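Local coordinates for Lmo2125 protein (Listeria monocytogenes serovar 1/2a, PDB 5TU0) that binds maltose outside the cell membrane as a solute-binding lipoprotein and probably delivers it to a sugar transporter, at residues T115-D123 with I251-P259; T296-D306 with A313-K324. The protein carries 2 engineered substitutions. All coordinates share one frame; numbering follows the deposited sequence. Where two conformers were deposited one is given.

Contact 1 of 2, residues T115-D123 with I251-P259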
loop_
_atom_site.group_PDB
_atom_site.type_symbol
_atom_site.label_atom_id
_atom_site.label_comp_id
_atom_site.label_asym_id
_atom_site.label_seq_id
_atom_site.Cartn_x
_atom_site.Cartn_y
_atom_site.Cartn_z
ATOM N N THR A 115 -2.888 -0.541 3.963
ATOM C CA THR A 115 -2.451 0.828 3.958
ATOM C C THR A 115 -1.655 1.027 5.233
ATOM O O THR A 115 -1.593 0.130 6.090
ATOM C CB THR A 115 -3.630 1.831 3.879
ATOM O OG1 THR A 115 -3.122 3.160 3.695
ATOM C CG2 THR A 115 -4.485 1.809 5.134
ATOM N N LEU A 116 -1.040 2.187 5.338
ATOM C CA LEU A 116 -0.261 2.546 6.502
ATOM C C LEU A 116 -1.140 2.741 7.732
ATOM O O LEU A 116 -2.282 3.181 7.641
ATOM C CB LEU A 116 0.553 3.810 6.236
ATOM C CG LEU A 116 1.662 3.730 5.198
ATOM C CD1 LEU A 116 2.385 5.070 5.135
ATOM C CD2 LEU A 116 2.651 2.624 5.513
ATOM N N VAL A 117 -0.564 2.434 8.889
ATOM C CA VAL A 117 -1.251 2.516 10.161
ATOM C C VAL A 117 -0.280 3.066 11.203
ATOM O O VAL A 117 0.900 3.294 10.905
ATOM C CB VAL A 117 -1.783 1.119 10.610
ATOM C CG1 VAL A 117 -2.805 0.577 9.610
ATOM C CG2 VAL A 117 -0.653 0.108 10.777
ATOM N N LEU A 118 -0.776 3.289 12.411
ATOM C CA LEU A 118 0.082 3.734 13.518
ATOM C C LEU A 118 0.307 2.560 14.481
ATOM O O LEU A 118 -0.654 2.036 15.077
ATOM C CB LEU A 118 -0.568 4.874 14.298
ATOM C CG LEU A 118 0.293 5.427 15.439
ATOM C CD1 LEU A 118 1.363 6.356 14.877
ATOM C CD2 LEU A 118 -0.534 6.146 16.493
ATOM N N TYR A 119 1.556 2.126 14.610
ATOM C CA TYR A 119 1.923 1.109 15.599
ATOM C C TYR A 119 2.346 1.854 16.834
ATOM O O TYR A 119 2.978 2.904 16.720
ATOM C CB TYR A 119 3.119 0.281 15.153
ATOM C CG TYR A 119 2.826 -0.708 14.069
ATOM C CD1 TYR A 119 2.262 -1.939 14.376
ATOM C CD2 TYR A 119 3.158 -0.440 12.741
ATOM C CE1 TYR A 119 1.995 -2.864 13.388
ATOM C CE2 TYR A 119 2.912 -1.363 11.750
ATOM C CZ TYR A 119 2.325 -2.574 12.076
ATOM O OH TYR A 119 2.056 -3.487 11.102
ATOM N N TYR A 120 1.995 1.343 18.011
ATOM C CA TYR A 120 2.454 1.970 19.267
ATOM C C TYR A 120 2.758 0.881 20.280
ATOM O O TYR A 120 2.283 -0.264 20.164
ATOM C CB TYR A 120 1.453 3.008 19.829
ATOM C CG TYR A 120 0.189 2.432 20.416
ATOM C CD1 TYR A 120 -0.855 2.017 19.598
ATOM C CD2 TYR A 120 0.029 2.310 21.804
ATOM C CE1 TYR A 120 -2.007 1.479 20.141
ATOM C CE2 TYR A 120 -1.130 1.776 22.351
ATOM C CZ TYR A 120 -2.140 1.365 21.510
ATOM O OH TYR A 120 -3.290 0.830 22.036
ATOM N N ASN A 121 3.567 1.241 21.256
ATOM C CA ASN A 121 3.989 0.317 22.288
ATOM C C ASN A 121 3.120 0.490 23.531
ATOM O O ASN A 121 3.196 1.533 24.204
ATOM C CB ASN A 121 5.456 0.574 22.604
ATOM C CG ASN A 121 6.069 -0.518 23.448
ATOM O OD1 ASN A 121 5.376 -1.183 24.233
ATOM N ND2 ASN A 121 7.376 -0.704 23.305
ATOM N N LYS A 122 2.303 -0.535 23.834
ATOM C CA LYS A 122 1.411 -0.504 24.987
ATOM C C LYS A 122 2.151 -0.469 26.334
ATOM O O LYS A 122 1.555 -0.106 27.359
ATOM C CB LYS A 122 0.421 -1.672 24.957
ATOM C CG LYS A 122 -0.465 -1.730 23.722
ATOM C CD LYS A 122 -1.545 -2.782 23.900
ATOM C CE LYS A 122 -2.457 -2.873 22.710
ATOM N NZ LYS A 122 -3.480 -3.919 22.949
ATOM N N ASP A 123 3.428 -0.855 26.349
ATOM C CA ASP A 123 4.239 -0.757 27.584
ATOM C C ASP A 123 4.742 0.671 27.824
ATOM O O ASP A 123 5.207 0.980 28.922
ATOM C CB ASP A 123 5.436 -1.711 27.562
ATOM C CG ASP A 123 5.033 -3.171 27.689
ATOM O OD1 ASP A 123 3.907 -3.449 28.147
ATOM O OD2 ASP A 123 5.869 -4.044 27.368
ATOM N N ILE A 251 7.286 -7.445 21.329
ATOM C CA ILE A 251 6.884 -6.101 21.727
ATOM C C ILE A 251 5.392 -6.131 21.995
ATOM O O ILE A 251 4.628 -6.677 21.196
ATOM C CB ILE A 251 7.183 -5.071 20.597
ATOM C CG1 ILE A 251 8.693 -4.897 20.403
ATOM C CG2 ILE A 251 6.558 -3.710 20.886
ATOM C CD1 ILE A 251 9.400 -4.237 21.577
ATOM N N ASN A 252 4.970 -5.566 23.121
ATOM C CA ASN A 252 3.544 -5.499 23.451
ATOM C C ASN A 252 2.964 -4.339 22.635
ATOM O O ASN A 252 2.597 -3.292 23.186
ATOM C CB ASN A 252 3.353 -5.287 24.961
ATOM C CG ASN A 252 1.894 -5.279 25.376
ATOM O OD1 ASN A 252 1.012 -5.707 24.627
ATOM N ND2 ASN A 252 1.632 -4.793 26.583
ATOM N N TYR A 253 2.885 -4.535 21.318
ATOM C CA TYR A 253 2.449 -3.468 20.418
ATOM C C TYR A 253 0.939 -3.405 20.258
ATOM O O TYR A 253 0.222 -4.389 20.446
ATOM C CB TYR A 253 3.127 -3.588 19.023
ATOM C CG TYR A 253 2.609 -4.723 18.157
ATOM C CD1 TYR A 253 1.531 -4.537 17.305
ATOM C CD2 TYR A 253 3.184 -5.980 18.217
ATOM C CE1 TYR A 253 1.043 -5.576 16.528
ATOM C CE2 TYR A 253 2.708 -7.029 17.456
ATOM C CZ TYR A 253 1.641 -6.827 16.614
ATOM O OH TYR A 253 1.178 -7.878 15.864
ATOM N N GLY A 254 0.465 -2.219 19.928
ATOM C CA GLY A 254 -0.930 -1.983 19.645
ATOM C C GLY A 254 -0.962 -1.303 18.290
ATOM O O GLY A 254 0.051 -0.784 17.830
ATOM N N VAL A 255 -2.118 -1.322 17.645
ATOM C CA VAL A 255 -2.250 -0.715 16.334
ATOM C C VAL A 255 -3.494 0.160 16.313
ATOM O O VAL A 255 -4.551 -0.209 16.870
ATOM C CB VAL A 255 -2.344 -1.777 15.214
ATOM C CG1 VAL A 255 -2.070 -1.144 13.856
ATOM C CG2 VAL A 255 -1.353 -2.911 15.461
ATOM N N ALA A 256 -3.373 1.295 15.628
ATOM C CA ALA A 256 -4.460 2.241 15.496
ATOM C C ALA A 256 -4.441 2.951 14.149
ATOM O O ALA A 256 -3.446 2.903 13.393
ATOM C CB ALA A 256 -4.374 3.269 16.617
ATOM N N LYS A 257 -5.563 3.593 13.839
ATOM C CA LYS A 257 -5.624 4.464 12.677
ATOM C C LYS A 257 -4.545 5.527 12.860
ATOM O O LYS A 257 -4.120 5.803 13.988
ATOM C CB LYS A 257 -6.991 5.158 12.577
ATOM C CG LYS A 257 -7.305 6.062 13.770
ATOM C CD LYS A 257 -8.664 6.740 13.670
ATOM C CE LYS A 257 -8.663 7.888 12.682
ATOM N NZ LYS A 257 -7.809 9.029 13.116
ATOM N N ILE A 258 -4.113 6.128 11.770
ATOM C CA ILE A 258 -3.119 7.200 11.854
ATOM C C ILE A 258 -3.796 8.415 12.545
ATOM O O ILE A 258 -4.967 8.727 12.281
ATOM C CB ILE A 258 -2.561 7.578 10.460
ATOM C CG1 ILE A 258 -1.986 6.323 9.753
ATOM C CG2 ILE A 258 -1.524 8.686 10.594
ATOM C CD1 ILE A 258 -1.599 6.524 8.303
ATOM N N PRO A 259 -3.093 9.071 13.476
ATOM C CA PRO A 259 -3.755 10.187 14.130
ATOM C C PRO A 259 -4.196 11.312 13.183
ATOM O O PRO A 259 -3.593 11.531 12.136
ATOM C CB PRO A 259 -2.698 10.685 15.135
ATOM C CG PRO A 259 -1.829 9.501 15.373
ATOM C CD PRO A 259 -1.778 8.779 14.073
HETATM O O HOH W 1 6.735 -4.528 24.886
#
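Leu118 meets Ala256 through its backbone and Pro259 through its side chain. Its N and O both bond to Ala256, and Tyr120 pairs in the same way with Gly254, whose N lies 2.7 Å from Tyr120 O. Leu118 swings its branch away from its own backbone N (chi1 -178°), which lays CD2 3.8 Å from Pro259 CG; the branched leucine and the stiff ring cross at about a right angle. Gly254, also well covered, suits its place because it is bare: the Tyr120 ring folds over it in a CH-pi contact, with Gly254 CA under one ring face 4.1 Å from the centroid, and Lys122 CE comes within 3.5 Å of the same CA. Lys122 NZ forms a salt bridge with Glu327 OE2, and the other carboxylate oxygen of Glu327 accepts from Val255 N.

The strands 117-121 and 253-256 form an antiparallel pair in the mixed sheet of this periplasmic-binding-protein fold, and the side chain of Leu116 lies about 7 Å from a bound glucose unit. On the sheet face opposite Leu118 and Tyr120, Tyr119 turns its edge toward the face of Tyr253, the planes 68° apart, in an offset edge-to-face pair. Val255 CG2 packs 3.9 Å from Tyr119 CD1, while the Tyr119 hydroxyl is bonded to Gly239 O.

At the exposed end, Asn252 O takes the N-H of Lys122, and Asn252 ND2 gives a nearly straight 3.1 Å bond to Asp123 OD1, approaching from above the carboxylate plane. A water joins Asp123 OD2 to Asn252 N. Asn121 OD1 accepts from Asp123 N, closing an Asx turn.

Contact 2 of 2, residues T296-D306 with A313-K324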
loop_
_atom_site.group_PDB
_atom_site.type_symbol
_atom_site.label_atom_id
_atom_site.label_comp_id
_atom_site.label_asym_id
_atom_site.label_seq_id
_atom_site.Cartn_x
_atom_site.Cartn_y
_atom_site.Cartn_z
ATOM N N THR A 296 -12.748 -14.571 -4.804
ATOM C CA THR A 296 -13.141 -13.266 -4.260
ATOM C C THR A 296 -14.558 -13.262 -3.660
ATOM O O THR A 296 -15.054 -12.195 -3.285
ATOM C CB THR A 296 -12.958 -12.097 -5.273
ATOM O OG1 THR A 296 -13.784 -12.297 -6.428
ATOM C CG2 THR A 296 -11.525 -11.980 -5.699
ATOM N N ASN A 297 -15.213 -14.427 -3.542
ATOM C CA ASN A 297 -16.532 -14.439 -2.900
ATOM C C ASN A 297 -16.349 -14.346 -1.381
ATOM O O ASN A 297 -15.221 -14.420 -0.874
ATOM C CB ASN A 297 -17.435 -15.615 -3.341
ATOM C CG ASN A 297 -16.986 -16.981 -2.827
ATOM O OD1 ASN A 297 -16.270 -17.103 -1.848
ATOM N ND2 ASN A 297 -17.435 -18.025 -3.518
ATOM N N GLN A 298 -17.445 -14.177 -0.656
ATOM C CA GLN A 298 -17.365 -13.994 0.799
ATOM C C GLN A 298 -16.727 -15.163 1.545
ATOM O O GLN A 298 -15.869 -14.954 2.380
ATOM C CB GLN A 298 -18.747 -13.724 1.389
ATOM C CG GLN A 298 -18.712 -13.517 2.902
ATOM C CD GLN A 298 -20.064 -13.174 3.481
ATOM O OE1 GLN A 298 -21.046 -13.043 2.762
ATOM N NE2 GLN A 298 -20.109 -13.004 4.796
ATOM N N LYS A 299 -17.154 -16.384 1.242
ATOM C CA LYS A 299 -16.616 -17.567 1.914
ATOM C C LYS A 299 -15.083 -17.659 1.790
ATOM O O LYS A 299 -14.374 -17.803 2.795
ATOM C CB LYS A 299 -17.270 -18.852 1.348
ATOM C CG LYS A 299 -16.849 -20.137 2.051
ATOM C CD LYS A 299 -17.630 -21.346 1.541
ATOM C CE LYS A 299 -17.279 -22.617 2.301
ATOM N NZ LYS A 299 -15.858 -23.027 2.099
ATOM N N ASN A 300 -14.580 -17.536 0.569
ATOM C CA ASN A 300 -13.142 -17.706 0.329
ATOM C C ASN A 300 -12.331 -16.519 0.813
ATOM O O ASN A 300 -11.194 -16.680 1.224
ATOM C CB ASN A 300 -12.883 -18.049 -1.133
ATOM C CG ASN A 300 -13.490 -19.378 -1.514
ATOM O OD1 ASN A 300 -13.242 -20.406 -0.855
ATOM N ND2 ASN A 300 -14.311 -19.372 -2.554
ATOM N N GLN A 301 -12.931 -15.333 0.792
ATOM C CA GLN A 301 -12.270 -14.149 1.349
ATOM C C GLN A 301 -12.164 -14.261 2.883
ATOM O O GLN A 301 -11.165 -13.852 3.474
ATOM C CB GLN A 301 -12.984 -12.890 0.888
ATOM C CG GLN A 301 -12.632 -12.546 -0.547
ATOM C CD GLN A 301 -11.520 -11.515 -0.623
ATOM O OE1 GLN A 301 -11.788 -10.335 -0.470
ATOM N NE2 GLN A 301 -10.278 -11.951 -0.873
ATOM N N GLU A 302 -13.172 -14.856 3.518
ATOM C CA GLU A 302 -13.110 -15.091 4.971
ATOM C C GLU A 302 -12.037 -16.132 5.281
ATOM O O GLU A 302 -11.269 -15.966 6.232
ATOM C CB GLU A 302 -14.475 -15.485 5.551
ATOM C CG GLU A 302 -15.438 -14.314 5.518
ATOM C CD GLU A 302 -16.831 -14.613 6.029
ATOM O OE1 GLU A 302 -17.142 -15.781 6.387
ATOM O OE2 GLU A 302 -17.614 -13.640 6.059
ATOM N N THR A 303 -11.952 -17.183 4.467
ATOM C CA THR A 303 -10.894 -18.188 4.673
ATOM C C THR A 303 -9.503 -17.538 4.484
ATOM O O THR A 303 -8.567 -17.832 5.231
ATOM C CB THR A 303 -11.044 -19.387 3.727
ATOM O OG1 THR A 303 -12.317 -20.006 3.960
ATOM C CG2 THR A 303 -9.935 -20.402 3.947
ATOM N N LEU A 304 -9.381 -16.650 3.502
ATOM C CA LEU A 304 -8.100 -15.948 3.289
ATOM C C LEU A 304 -7.675 -15.242 4.571
ATOM O O LEU A 304 -6.533 -15.384 5.016
ATOM C CB LEU A 304 -8.196 -14.924 2.152
ATOM C CG LEU A 304 -6.936 -14.075 1.908
ATOM C CD1 LEU A 304 -5.780 -14.929 1.416
ATOM C CD2 LEU A 304 -7.247 -12.957 0.925
ATOM N N TYR A 305 -8.592 -14.487 5.168
ATOM C CA TYR A 305 -8.287 -13.769 6.403
ATOM C C TYR A 305 -7.956 -14.729 7.541
ATOM O O TYR A 305 -7.042 -14.491 8.334
ATOM C CB TYR A 305 -9.442 -12.858 6.827
ATOM C CG TYR A 305 -9.145 -12.141 8.125
ATOM C CD1 TYR A 305 -8.280 -11.049 8.148
ATOM C CD2 TYR A 305 -9.694 -12.570 9.332
ATOM C CE1 TYR A 305 -7.973 -10.401 9.330
ATOM C CE2 TYR A 305 -9.392 -11.921 10.521
ATOM C CZ TYR A 305 -8.531 -10.827 10.502
ATOM O OH TYR A 305 -8.221 -10.166 11.660
ATOM N N ASP A 306 -8.722 -15.812 7.623
ATOM C CA ASP A 306 -8.489 -16.803 8.650
ATOM C C ASP A 306 -7.080 -17.403 8.569
ATOM O O ASP A 306 -6.446 -17.611 9.591
ATOM C CB ASP A 306 -9.532 -17.933 8.553
ATOM C CG ASP A 306 -10.930 -17.515 9.019
ATOM O OD1 ASP A 306 -11.082 -16.496 9.716
ATOM O OD2 ASP A 306 -11.896 -18.247 8.714
ATOM N N ALA A 313 -10.714 -7.696 0.515
ATOM C CA ALA A 313 -11.281 -6.639 -0.316
ATOM C C ALA A 313 -12.805 -6.742 -0.313
ATOM O O ALA A 313 -13.495 -5.733 -0.261
ATOM C CB ALA A 313 -10.759 -6.746 -1.736
ATOM N N ASN A 314 -13.324 -7.970 -0.369
ATOM C CA ASN A 314 -14.781 -8.220 -0.371
ATOM C C ASN A 314 -15.353 -7.614 0.909
ATOM O O ASN A 314 -14.888 -7.937 1.998
ATOM C CB ASN A 314 -15.051 -9.744 -0.478
ATOM C CG ASN A 314 -16.523 -10.094 -0.481
ATOM O OD1 ASN A 314 -17.269 -9.667 0.398
ATOM N ND2 ASN A 314 -16.950 -10.914 -1.452
ATOM N N LEU A 315 -16.331 -6.716 0.768
ATOM C CA LEU A 315 -16.890 -5.999 1.923
ATOM C C LEU A 315 -17.581 -6.896 2.952
ATOM O O LEU A 315 -17.456 -6.652 4.150
ATOM C CB LEU A 315 -17.840 -4.886 1.466
ATOM C CG LEU A 315 -17.188 -3.770 0.650
ATOM C CD1 LEU A 315 -18.228 -2.805 0.097
ATOM C CD2 LEU A 315 -16.148 -3.020 1.462
ATOM N N LYS A 316 -18.305 -7.927 2.499
ATOM C CA LYS A 316 -18.971 -8.832 3.435
ATOM C C LYS A 316 -17.891 -9.518 4.283
ATOM O O LYS A 316 -18.035 -9.663 5.499
ATOM C CB LYS A 316 -19.816 -9.901 2.713
ATOM C CG LYS A 316 -20.780 -9.452 1.604
ATOM C CD LYS A 316 -21.936 -8.569 2.047
ATOM C CE LYS A 316 -21.636 -7.072 2.015
ATOM N NZ LYS A 316 -21.476 -6.519 0.629
ATOM N N ALA A 317 -16.816 -9.955 3.621
ATOM C CA ALA A 317 -15.685 -10.605 4.294
ATOM C C ALA A 317 -14.910 -9.616 5.157
ATOM O O ALA A 317 -14.388 -9.983 6.202
ATOM C CB ALA A 317 -14.749 -11.246 3.284
ATOM N N ARG A 318 -14.826 -8.360 4.714
ATOM C CA ARG A 318 -14.106 -7.346 5.496
ATOM C C ARG A 318 -14.830 -7.047 6.823
ATOM O O ARG A 318 -14.178 -6.838 7.850
ATOM C CB ARG A 318 -13.909 -6.069 4.686
ATOM C CG ARG A 318 -12.884 -5.127 5.291
ATOM C CD ARG A 318 -12.784 -3.838 4.492
ATOM N NE ARG A 318 -12.606 -4.055 3.051
ATOM C CZ ARG A 318 -12.551 -3.073 2.151
ATOM N NH1 ARG A 318 -12.639 -1.806 2.533
ATOM N NH2 ARG A 318 -12.424 -3.368 0.860
ATOM N N ASP A 319 -16.165 -7.023 6.797
ATOM C CA ASP A 319 -16.968 -6.846 8.026
ATOM C C ASP A 319 -16.728 -8.006 8.990
ATOM O O ASP A 319 -16.561 -7.791 10.192
ATOM C CB ASP A 319 -18.467 -6.747 7.724
ATOM C CG ASP A 319 -18.863 -5.415 7.096
ATOM O OD1 ASP A 319 -18.035 -4.474 7.069
ATOM O OD2 ASP A 319 -20.024 -5.299 6.644
ATOM N N THR A 320 -16.712 -9.235 8.465
ATOM C CA THR A 320 -16.441 -10.397 9.288
ATOM C C THR A 320 -15.040 -10.273 9.925
ATOM O O THR A 320 -14.847 -10.613 11.093
ATOM C CB THR A 320 -16.521 -11.706 8.479
ATOM O OG1 THR A 320 -17.837 -11.857 7.927
ATOM C CG2 THR A 320 -16.206 -12.916 9.365
ATOM N N ALA A 321 -14.067 -9.788 9.158
ATOM C CA ALA A 321 -12.702 -9.641 9.688
ATOM C C ALA A 321 -12.678 -8.622 10.810
ATOM O O ALA A 321 -12.050 -8.860 11.840
ATOM C CB ALA A 321 -11.728 -9.260 8.591
ATOM N N LYS A 322 -13.378 -7.504 10.607
ATOM C CA LYS A 322 -13.488 -6.441 11.613
ATOM C C LYS A 322 -14.066 -6.949 12.952
ATOM O O LYS A 322 -13.611 -6.534 14.023
ATOM C CB LYS A 322 -14.355 -5.287 11.087
ATOM C CG LYS A 322 -14.491 -4.121 12.055
ATOM C CD LYS A 322 -15.280 -2.959 11.473
ATOM C CE LYS A 322 -15.471 -1.875 12.529
ATOM N NZ LYS A 322 -16.105 -0.626 12.009
ATOM N N SER A 323 -15.054 -7.841 12.870
ATOM C CA SER A 323 -15.696 -8.419 14.051
ATOM C C SER A 323 -14.760 -9.268 14.914
ATOM O O SER A 323 -15.064 -9.523 16.080
ATOM C CB SER A 323 -16.896 -9.266 13.624
ATOM O OG SER A 323 -17.846 -8.478 12.930
ATOM N N LYS A 324 -13.636 -9.708 14.348
ATOM C CA LYS A 324 -12.645 -10.526 15.095
ATOM C C LYS A 324 -11.914 -9.664 16.114
ATOM O O LYS A 324 -11.224 -10.180 16.984
ATOM C CB LYS A 324 -11.597 -11.171 14.179
ATOM C CG LYS A 324 -12.133 -12.058 13.062
ATOM C CD LYS A 324 -12.993 -13.203 13.544
ATOM C CE LYS A 324 -13.424 -14.044 12.358
ATOM N NZ LYS A 324 -14.311 -15.162 12.772
#
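A bend at chi2 (-97°) turns the Gln301 amide toward the start of helix 315-323, where OE1 accepts the N-H of Asn314 at 2.8 Å in the carbonyl plane. Asn314, its CG set opposite the backbone N (chi1 180°), carries its amide toward the turn before helix 298-306, where ND2 gives a 2.9 Å bond to Thr296 O. An asparagine serves well here because its amide has two ends: as the N-cap residue, its OD1 accepts from Ala317 N and weakly from Lys316 N. Gln301 NE2 meanwhile donates to Ala111 O on strand 105-121.

Helices 298-306 and 315-323 run in roughly the same direction, 8.3 Å apart and crossing at -37°, in a helix–strand–helix unit whose short strand 311-312 pairs with 105-121. Alanines allow the close approach: Ala317 CB sits 3.4 Å from Gln301 CB, and Ala321 CB lies over the centre of the Tyr305 ring, 3.7 Å from its centroid. The Tyr305 hydroxyl bonds to Thr329.

Toward the surface, Thr320 OG1 donates to Glu302 OE2 at 2.6 Å. Gln298 NE2 donates to the same oxygen from the opposite face of the carboxylate, so two bonds grip it, which would favour the charged form.

In the fold
Both contacts are partly buried, contact 1 slightly more so, with 10 of its 17 touching residues buried against 7 of 14 in contact 2. Contact 1 pairs two strands of the mixed sheet, mainly through main-chain bonds, with side chains sorted onto its two faces; contact 2 packs two helices, and every hydrogen bond across it uses at least one side chain. Strand 105-121 connects them: its far end forms half of contact 1, while Ala111, earlier on it, bonds to Gln301 and Ala313 of contact 2. The contacts do not touch, their nearest atoms being about 9 Å apart. Each has a more exposed polar margin, marked by Asp123 and Asn252 in one and Glu302 and Thr320 in the other.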